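Local coordinates for protein aldehyde dehydrogenase (Anabaena variabilis, PDB 4H7N) that probably oxidises aldehydes to carboxylic acids with NAD+ as the electron acceptor, as members of the aldehyde dehydrogenase family do, at residues S65-L70 with I83-I88; E72-V75 with G79-S82; K406-L411 with I416-A421. All blocks are in the same frame, centred on the assembly; numbering follows the deposited sequence.

Contact 1 of 3, residues S65-L70 with I83-I88; sequences SRREQL and ITVLEI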
loop_
_atom_site.group_PDB
_atom_site.type_symbol
_atom_site.label_atom_id
_atom_site.label_comp_id
_atom_site.label_asym_id
_atom_site.label_seq_id
_atom_site.Cartn_x
_atom_site.Cartn_y
_atom_site.Cartn_z
ATOM N N SER A 65 -16.639 14.671 -29.412
ATOM C CA SER A 65 -17.172 14.716 -30.775
ATOM C C SER A 65 -18.213 13.634 -31.066
ATOM O O SER A 65 -18.922 13.725 -32.057
ATOM C CB SER A 65 -16.060 14.583 -31.818
ATOM O OG SER A 65 -15.620 13.223 -31.977
ATOM N N ARG A 66 -18.269 12.600 -30.245
ATOM C CA ARG A 66 -19.188 11.485 -30.441
ATOM C C ARG A 66 -19.952 11.227 -29.160
ATOM O O ARG A 66 -20.246 10.079 -28.797
ATOM C CB ARG A 66 -18.411 10.239 -30.911
ATOM C CG ARG A 66 -17.796 10.373 -32.332
ATOM C CD ARG A 66 -18.859 10.731 -33.382
ATOM N NE ARG A 66 -18.342 11.457 -34.573
ATOM C CZ ARG A 66 -17.629 10.874 -35.529
ATOM N NH1 ARG A 66 -17.212 11.559 -36.591
ATOM N NH2 ARG A 66 -17.337 9.570 -35.422
ATOM N N ARG A 67 -20.284 12.297 -28.465
ATOM C CA ARG A 67 -20.896 12.152 -27.138
ATOM C C ARG A 67 -22.206 11.381 -27.205
ATOM O O ARG A 67 -22.495 10.582 -26.330
ATOM C CB ARG A 67 -21.135 13.525 -26.494
ATOM C CG ARG A 67 -21.592 13.406 -25.054
ATOM C CD ARG A 67 -21.726 14.747 -24.343
ATOM N NE ARG A 67 -22.358 14.469 -23.051
ATOM C CZ ARG A 67 -22.070 15.044 -21.895
ATOM N NH1 ARG A 67 -21.166 15.997 -21.817
ATOM N NH2 ARG A 67 -22.746 14.702 -20.820
ATOM N N GLU A 68 -23.001 11.605 -28.245
ATOM C CA GLU A 68 -24.257 10.910 -28.347
ATOM C C GLU A 68 -24.105 9.402 -28.414
ATOM O O GLU A 68 -24.959 8.698 -27.947
ATOM C CB GLU A 68 -25.077 11.417 -29.545
ATOM C CG GLU A 68 -25.744 12.729 -29.184
ATOM C CD GLU A 68 -25.847 13.692 -30.338
ATOM O OE1 GLU A 68 -26.685 13.453 -31.245
ATOM O OE2 GLU A 68 -25.086 14.697 -30.332
ATOM N N GLN A 69 -23.045 8.912 -29.027
ATOM C CA GLN A 69 -22.803 7.477 -29.121
ATOM C C GLN A 69 -22.371 6.931 -27.757
ATOM O O GLN A 69 -22.706 5.815 -27.417
ATOM C CB GLN A 69 -21.693 7.202 -30.117
ATOM C CG GLN A 69 -22.147 7.226 -31.577
ATOM C CD GLN A 69 -22.430 8.629 -32.051
ATOM O OE1 GLN A 69 -21.701 9.569 -31.736
ATOM N NE2 GLN A 69 -23.488 8.785 -32.792
ATOM N N LEU A 70 -21.631 7.725 -26.975
ATOM C CA LEU A 70 -21.272 7.290 -25.628
ATOM C C LEU A 70 -22.528 7.208 -24.744
ATOM O O LEU A 70 -22.761 6.213 -24.055
ATOM C CB LEU A 70 -20.199 8.196 -25.030
ATOM C CG LEU A 70 -19.766 7.854 -23.585
ATOM C CD1 LEU A 70 -19.162 6.457 -23.477
ATOM C CD2 LEU A 70 -18.750 8.853 -23.072
ATOM N N ILE A 83 -28.714 9.865 -14.855
ATOM C CA ILE A 83 -27.451 9.456 -14.208
ATOM C C ILE A 83 -26.393 9.110 -15.267
ATOM O O ILE A 83 -25.201 9.273 -15.037
ATOM C CB ILE A 83 -27.637 8.302 -13.180
ATOM C CG1 ILE A 83 -28.616 8.665 -12.054
ATOM C CG2 ILE A 83 -26.335 7.860 -12.576
ATOM C CD1 ILE A 83 -28.659 10.125 -11.641
ATOM N N THR A 84 -26.806 8.731 -16.466
ATOM C CA THR A 84 -25.828 8.569 -17.552
ATOM C C THR A 84 -25.151 9.882 -17.907
ATOM O O THR A 84 -23.916 9.948 -18.068
ATOM C CB THR A 84 -26.479 7.878 -18.774
ATOM O OG1 THR A 84 -26.620 6.485 -18.483
ATOM C CG2 THR A 84 -25.632 7.999 -19.979
ATOM N N VAL A 85 -25.948 10.927 -18.048
ATOM C CA VAL A 85 -25.407 12.261 -18.337
ATOM C C VAL A 85 -24.399 12.670 -17.238
ATOM O O VAL A 85 -23.314 13.142 -17.514
ATOM C CB VAL A 85 -26.506 13.312 -18.447
ATOM C CG1 VAL A 85 -25.910 14.670 -18.781
ATOM C CG2 VAL A 85 -27.525 12.904 -19.519
ATOM N N LEU A 86 -24.743 12.438 -15.991
ATOM C CA LEU A 86 -23.830 12.790 -14.897
ATOM C C LEU A 86 -22.567 11.971 -14.911
ATOM O O LEU A 86 -21.481 12.505 -14.657
ATOM C CB LEU A 86 -24.527 12.656 -13.539
ATOM C CG LEU A 86 -25.884 13.372 -13.383
ATOM C CD1 LEU A 86 -26.269 13.363 -11.901
ATOM C CD2 LEU A 86 -25.925 14.807 -13.933
ATOM N N GLU A 87 -22.672 10.678 -15.218
ATOM C CA GLU A 87 -21.453 9.856 -15.299
ATOM C C GLU A 87 -20.540 10.406 -16.341
ATOM O O GLU A 87 -19.318 10.513 -16.121
ATOM C CB GLU A 87 -21.747 8.416 -15.696
ATOM C CG GLU A 87 -21.823 7.439 -14.601
ATOM C CD GLU A 87 -21.811 5.994 -15.073
ATOM O OE1 GLU A 87 -22.922 5.458 -15.163
ATOM O OE2 GLU A 87 -20.709 5.382 -15.282
ATOM N N ILE A 88 -21.114 10.740 -17.500
ATOM C CA ILE A 88 -20.295 11.264 -18.575
ATOM C C ILE A 88 -19.625 12.604 -18.196
ATOM O O ILE A 88 -18.457 12.814 -18.482
ATOM C CB ILE A 88 -21.067 11.369 -19.889
ATOM C CG1 ILE A 88 -21.403 9.979 -20.383
ATOM C CG2 ILE A 88 -20.205 12.062 -20.918
ATOM C CD1 ILE A 88 -22.454 9.878 -21.494
#

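Contact 2 of 3, residues E72-V75 with G79-S82; sequences EALV and GRLS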
loop_
_atom_site.group_PDB
_atom_site.type_symbol
_atom_site.label_atom_id
_atom_site.label_comp_id
_atom_site.label_asym_id
_atom_site.label_seq_id
_atom_site.Cartn_x
_atom_site.Cartn_y
_atom_site.Cartn_z
ATOM N N GLU A 72 -25.593 6.832 -25.718
ATOM C CA GLU A 72 -26.484 5.755 -26.165
ATOM C C GLU A 72 -26.001 4.366 -25.634
ATOM O O GLU A 72 -26.790 3.478 -25.219
ATOM C CB GLU A 72 -26.606 5.807 -27.697
ATOM C CG GLU A 72 -27.079 4.551 -28.379
ATOM C CD GLU A 72 -26.960 4.682 -29.902
ATOM O OE1 GLU A 72 -25.842 4.927 -30.446
ATOM O OE2 GLU A 72 -27.989 4.568 -30.546
ATOM N N ALA A 73 -24.706 4.146 -25.689
ATOM C CA ALA A 73 -24.193 2.873 -25.212
ATOM C C ALA A 73 -24.353 2.744 -23.694
ATOM O O ALA A 73 -24.658 1.674 -23.202
ATOM C CB ALA A 73 -22.750 2.675 -25.620
ATOM N N LEU A 74 -24.180 3.844 -22.973
ATOM C CA LEU A 74 -24.264 3.799 -21.509
ATOM C C LEU A 74 -25.745 3.719 -21.049
ATOM O O LEU A 74 -26.068 3.034 -20.088
ATOM C CB LEU A 74 -23.454 4.951 -20.925
ATOM C CG LEU A 74 -23.179 4.926 -19.439
ATOM C CD1 LEU A 74 -22.451 3.661 -19.000
ATOM C CD2 LEU A 74 -22.340 6.163 -19.096
ATOM N N VAL A 75 -26.654 4.367 -21.747
ATOM C CA VAL A 75 -28.104 4.130 -21.524
ATOM C C VAL A 75 -28.427 2.616 -21.717
ATOM O O VAL A 75 -29.129 2.010 -20.921
ATOM C CB VAL A 75 -28.971 4.936 -22.490
ATOM C CG1 VAL A 75 -30.411 4.436 -22.539
ATOM C CG2 VAL A 75 -28.947 6.402 -22.139
ATOM N N GLY A 79 -29.739 1.293 -18.432
ATOM C CA GLY A 79 -31.173 1.489 -18.446
ATOM C C GLY A 79 -31.692 2.851 -18.018
ATOM O O GLY A 79 -32.894 3.017 -17.782
ATOM N N ARG A 80 -30.795 3.818 -17.825
ATOM C CA ARG A 80 -31.205 5.121 -17.371
ATOM C C ARG A 80 -30.455 6.227 -18.083
ATOM O O ARG A 80 -29.332 6.016 -18.563
ATOM C CB ARG A 80 -31.090 5.265 -15.817
ATOM C CG ARG A 80 -29.866 4.664 -15.122
ATOM C CD ARG A 80 -28.553 5.328 -15.463
ATOM N NE ARG A 80 -27.487 4.845 -14.572
ATOM C CZ ARG A 80 -26.183 5.003 -14.754
ATOM N NH1 ARG A 80 -25.350 4.551 -13.814
ATOM N NH2 ARG A 80 -25.675 5.626 -15.827
ATOM N N LEU A 81 -31.087 7.399 -18.122
ATOM C CA LEU A 81 -30.529 8.567 -18.799
ATOM C C LEU A 81 -29.887 9.614 -17.886
ATOM O O LEU A 81 -28.734 9.958 -18.089
ATOM C CB LEU A 81 -31.602 9.236 -19.678
ATOM C CG LEU A 81 -31.163 10.441 -20.519
ATOM C CD1 LEU A 81 -29.935 10.150 -21.370
ATOM C CD2 LEU A 81 -32.324 10.917 -21.410
ATOM N N SER A 82 -30.609 10.174 -16.918
ATOM C CA SER A 82 -30.080 11.360 -16.242
ATOM C C SER A 82 -28.798 11.035 -15.475
ATOM O O SER A 82 -27.828 11.811 -15.528
ATOM C CB SER A 82 -31.140 12.042 -15.390
ATOM O OG SER A 82 -31.609 11.147 -14.407
#

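Contact 3 of 3, residues K406-L411 with I416-A421; sequences KVARQL and ISINDA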
loop_
_atom_site.group_PDB
_atom_site.type_symbol
_atom_site.label_atom_id
_atom_site.label_comp_id
_atom_site.label_asym_id
_atom_site.label_seq_id
_atom_site.Cartn_x
_atom_site.Cartn_y
_atom_site.Cartn_z
ATOM N N LYS A 406 -18.706 15.518 16.591
ATOM C CA LYS A 406 -18.453 14.701 17.806
ATOM C C LYS A 406 -18.824 13.241 17.597
ATOM O O LYS A 406 -18.146 12.356 18.063
ATOM C CB LYS A 406 -19.233 15.195 19.032
ATOM C CG LYS A 406 -18.411 15.948 20.044
ATOM C CD LYS A 406 -18.148 17.385 19.596
ATOM C CE LYS A 406 -17.637 18.289 20.733
ATOM N NZ LYS A 406 -17.714 19.728 20.341
ATOM N N VAL A 407 -19.928 13.005 16.915
ATOM C CA VAL A 407 -20.392 11.671 16.662
ATOM C C VAL A 407 -19.625 11.045 15.536
ATOM O O VAL A 407 -19.208 9.857 15.607
ATOM C CB VAL A 407 -21.889 11.700 16.332
ATOM C CG1 VAL A 407 -22.371 10.348 15.819
ATOM C CG2 VAL A 407 -22.663 12.134 17.578
ATOM N N ALA A 408 -19.422 11.833 14.479
ATOM C CA ALA A 408 -18.684 11.369 13.315
ATOM C C ALA A 408 -17.268 10.864 13.626
ATOM O O ALA A 408 -16.842 9.844 13.078
ATOM C CB ALA A 408 -18.604 12.465 12.282
ATOM N N ARG A 409 -16.562 11.559 14.508
ATOM C CA ARG A 409 -15.242 11.125 14.913
ATOM C C ARG A 409 -15.226 9.753 15.602
ATOM O O ARG A 409 -14.177 9.155 15.691
ATOM C CB ARG A 409 -14.574 12.166 15.822
ATOM C CG ARG A 409 -14.250 13.462 15.081
ATOM C CD ARG A 409 -13.623 14.504 16.005
ATOM N NE ARG A 409 -13.641 15.831 15.374
ATOM C CZ ARG A 409 -14.277 16.911 15.844
ATOM N NH1 ARG A 409 -15.000 16.883 16.989
ATOM N NH2 ARG A 409 -14.178 18.056 15.158
ATOM N N GLN A 410 -16.381 9.238 16.026
ATOM C CA GLN A 410 -16.464 7.899 16.647
ATOM C C GLN A 410 -16.694 6.787 15.681
ATOM O O GLN A 410 -16.693 5.615 16.073
ATOM C CB GLN A 410 -17.570 7.880 17.688
ATOM C CG GLN A 410 -17.262 8.833 18.811
ATOM C CD GLN A 410 -18.348 8.866 19.853
ATOM O OE1 GLN A 410 -18.664 7.846 20.466
ATOM N NE2 GLN A 410 -18.939 10.022 20.055
ATOM N N LEU A 411 -16.883 7.127 14.401
ATOM C CA LEU A 411 -17.289 6.114 13.468
ATOM C C LEU A 411 -16.098 5.519 12.727
ATOM O O LEU A 411 -15.218 6.248 12.304
ATOM C CB LEU A 411 -18.278 6.712 12.467
ATOM C CG LEU A 411 -19.541 7.319 13.082
ATOM C CD1 LEU A 411 -20.436 7.846 11.943
ATOM C CD2 LEU A 411 -20.294 6.254 13.868
ATOM N N ILE A 416 -16.922 10.741 6.237
ATOM C CA ILE A 416 -18.162 10.975 6.871
ATOM C C ILE A 416 -18.733 12.287 6.352
ATOM O O ILE A 416 -18.123 13.348 6.444
ATOM C CB ILE A 416 -18.062 11.043 8.394
ATOM C CG1 ILE A 416 -17.136 9.926 8.955
ATOM C CG2 ILE A 416 -19.440 11.113 9.042
ATOM C CD1 ILE A 416 -17.677 8.546 8.879
ATOM N N SER A 417 -19.943 12.194 5.850
ATOM C CA SER A 417 -20.686 13.404 5.431
ATOM C C SER A 417 -21.378 14.005 6.638
ATOM O O SER A 417 -21.941 13.268 7.431
ATOM C CB SER A 417 -21.703 13.027 4.349
ATOM O OG SER A 417 -21.055 12.662 3.125
ATOM N N ILE A 418 -21.336 15.344 6.753
ATOM C CA ILE A 418 -21.796 16.038 7.900
ATOM C C ILE A 418 -22.915 17.010 7.481
ATOM O O ILE A 418 -22.695 17.921 6.663
ATOM C CB ILE A 418 -20.647 16.851 8.568
ATOM C CG1 ILE A 418 -19.464 15.933 8.960
ATOM C CG2 ILE A 418 -21.201 17.542 9.778
ATOM C CD1 ILE A 418 -19.778 14.914 10.051
ATOM N N ASN A 419 -24.120 16.746 7.985
ATOM C CA ASN A 419 -25.345 17.488 7.592
ATOM C C ASN A 419 -25.680 17.337 6.133
ATOM O O ASN A 419 -26.400 18.122 5.578
ATOM C CB ASN A 419 -25.253 18.933 8.057
ATOM C CG ASN A 419 -25.315 18.998 9.555
ATOM O OD1 ASN A 419 -25.897 18.115 10.161
ATOM N ND2 ASN A 419 -24.705 19.999 10.160
ATOM N N ASP A 420 -25.179 16.247 5.571
ATOM C CA ASP A 420 -25.455 15.804 4.220
ATOM C C ASP A 420 -25.174 14.308 4.137
ATOM O O ASP A 420 -24.715 13.705 5.128
ATOM C CB ASP A 420 -24.566 16.562 3.260
ATOM C CG ASP A 420 -25.195 16.759 1.913
ATOM O OD1 ASP A 420 -26.006 15.883 1.478
ATOM O OD2 ASP A 420 -24.843 17.786 1.276
ATOM N N ALA A 421 -25.473 13.682 2.987
ATOM C CA ALA A 421 -25.223 12.245 2.835
ATOM C C ALA A 421 -24.619 11.940 1.496
ATOM O O ALA A 421 -24.934 12.601 0.494
ATOM C CB ALA A 421 -26.512 11.432 3.009
#

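Contact 1 of 3, residues S65-L70 with I83-I88
The opening turn of helix 67-78 meets the first two turns of helix 82-106, and L70 and I88 bring the two backbones closest, with their CA atoms 8.2 Å apart; the segments meet through side chains, without a hydrogen bond between them. I88 points at the other helix and divides its branches between two partners. Its CG2 lies over the centre of the R67 guanidinium, 3.6 Å above the plane, and CG2 to R67 CZ is 3.7 Å, a methyl seated over one face of a charged group. R67 gets there by length: CG is anti to the backbone N (chi1 -172°) and the chain stays extended to NE, which carries the guanidinium across to the neighbouring helix. There the V85 carbonyl stands at its edge, with R67 NH2 to V85 O 3.7 Å, too long to count as a bond. The charge is met instead by D89, one residue beyond the segment, through a salt bridge to NH2, which probably limits the rotation of the group against I88. L70 approaches I88 tip to tip, its CD2 3.9 Å from I88 CG1, and is backed by P171 and L172 of helix 169-176. Geometry and topology together describe a helical hairpin, two consecutive helices running in roughly opposed directions and packed through apolar side chains, with an arginine-aspartate bridge at its margin.

Contact 2 of 3, residues E72-V75 with G79-S82
V75 and L81 cross obliquely, and the touch is made by one methyl of each: V75 CG2 lies 4.0 Å from L81 CD1. The same V75 methyl also rests against the backbone of the returning chain, with CG2 3.6 Å from R80 O, so a single branch meets both a leucine side chain and a peptide carbonyl. Its position follows from the valine rotamer, in which CG1 is anti to the backbone N (chi1 164°) and CG2 is left beside that N. R80 behaves differently. Its CB leaves the helix, yet the side chain folds back until R80 NH2 comes 4.4 Å from L74 CG, a loose and oblique approach. The polar end is held by other groups: NH2 forms a salt bridge with E87, and NH1 a hydrogen bond with N261, which together probably restrict the guanidinium's rotation beside L74. The backbone closes the helix with one bond: G79 N donates to V75 O over 2.7 Å, with an N-H...O angle of 145°. This is an i to i+4 bond of the last helical turn, and G79 then leaves helical angles with a positive phi of 77°, which sends the chain away from the helix axis. The contact thus lies at the C-terminal end of helix 67-78, where the short connection turns into helix 82-106; L74 packs on T84 and I88 of that second helix and on P139 and L140 of helix 139-144.

Contact 3 of 3, residues K406-L411 with I416-A421
Helix 401-408 and strand 415-418 are the second and third elements of a beta-alpha-beta unit that starts with strand 393-397, and this contact lays the C-terminal part of the helix against the strand that follows it. A408 makes the two shortest contacts. Its CB points at the strand and sits over two isoleucines that approach it from the strand side, 3.6 Å from I416 CG2 and 3.5 Å from I418 CD1, while A408 CA lies 6.5 Å from I416 CA. The small side chain permits this close backbone approach. I416 sends its branches to different partners: with CG1 beside the backbone N (chi1 -43°), CG2 stands anti to it and meets A408, whereas CD1 reaches L411, 4.1 Å from L411 CB. The side chains of L411 and I416 cross at about a right angle, and L411 is further enclosed by A394 and V396 of strand 393-397. Between A408 and L411 the chain makes a type I turn, with L411 N bonded to A408 O at 3.0 Å, and this turn swings L411 towards the strand. Within the same segment, Q410 NE2 reaches back to K406 O, 3.2 Å away and nearly straight at 169°, but from above the carbonyl plane. I416, S417 and I418 pair in parallel with a strand of the second subunit; F459 of that subunit packs on A408, and its I461 on I418. Helix against following parallel strand is the packing of a beta-alpha-beta crossover, here in a sheet continued across the dimer interface.

Following the chain from the N terminus, contact 1 opens first at the start of helix 67-78. Contact 2 opens and closes within its span: 72-75 pairs with 79-82 around the helix end, and 83-88 then completes contact 1. The two share helix 67-78, have centres 8 Å apart and touch directly, the R80-E87 salt bridge linking one to the other. Together they tie consecutive helices into one unit. Contact 3 follows in series much later, its centre about 33 Å from the centre of either of the others; it closes the short connection from helix 401-408 to strand 415-418, at the end of the seven-stranded sheet that the second subunit extends.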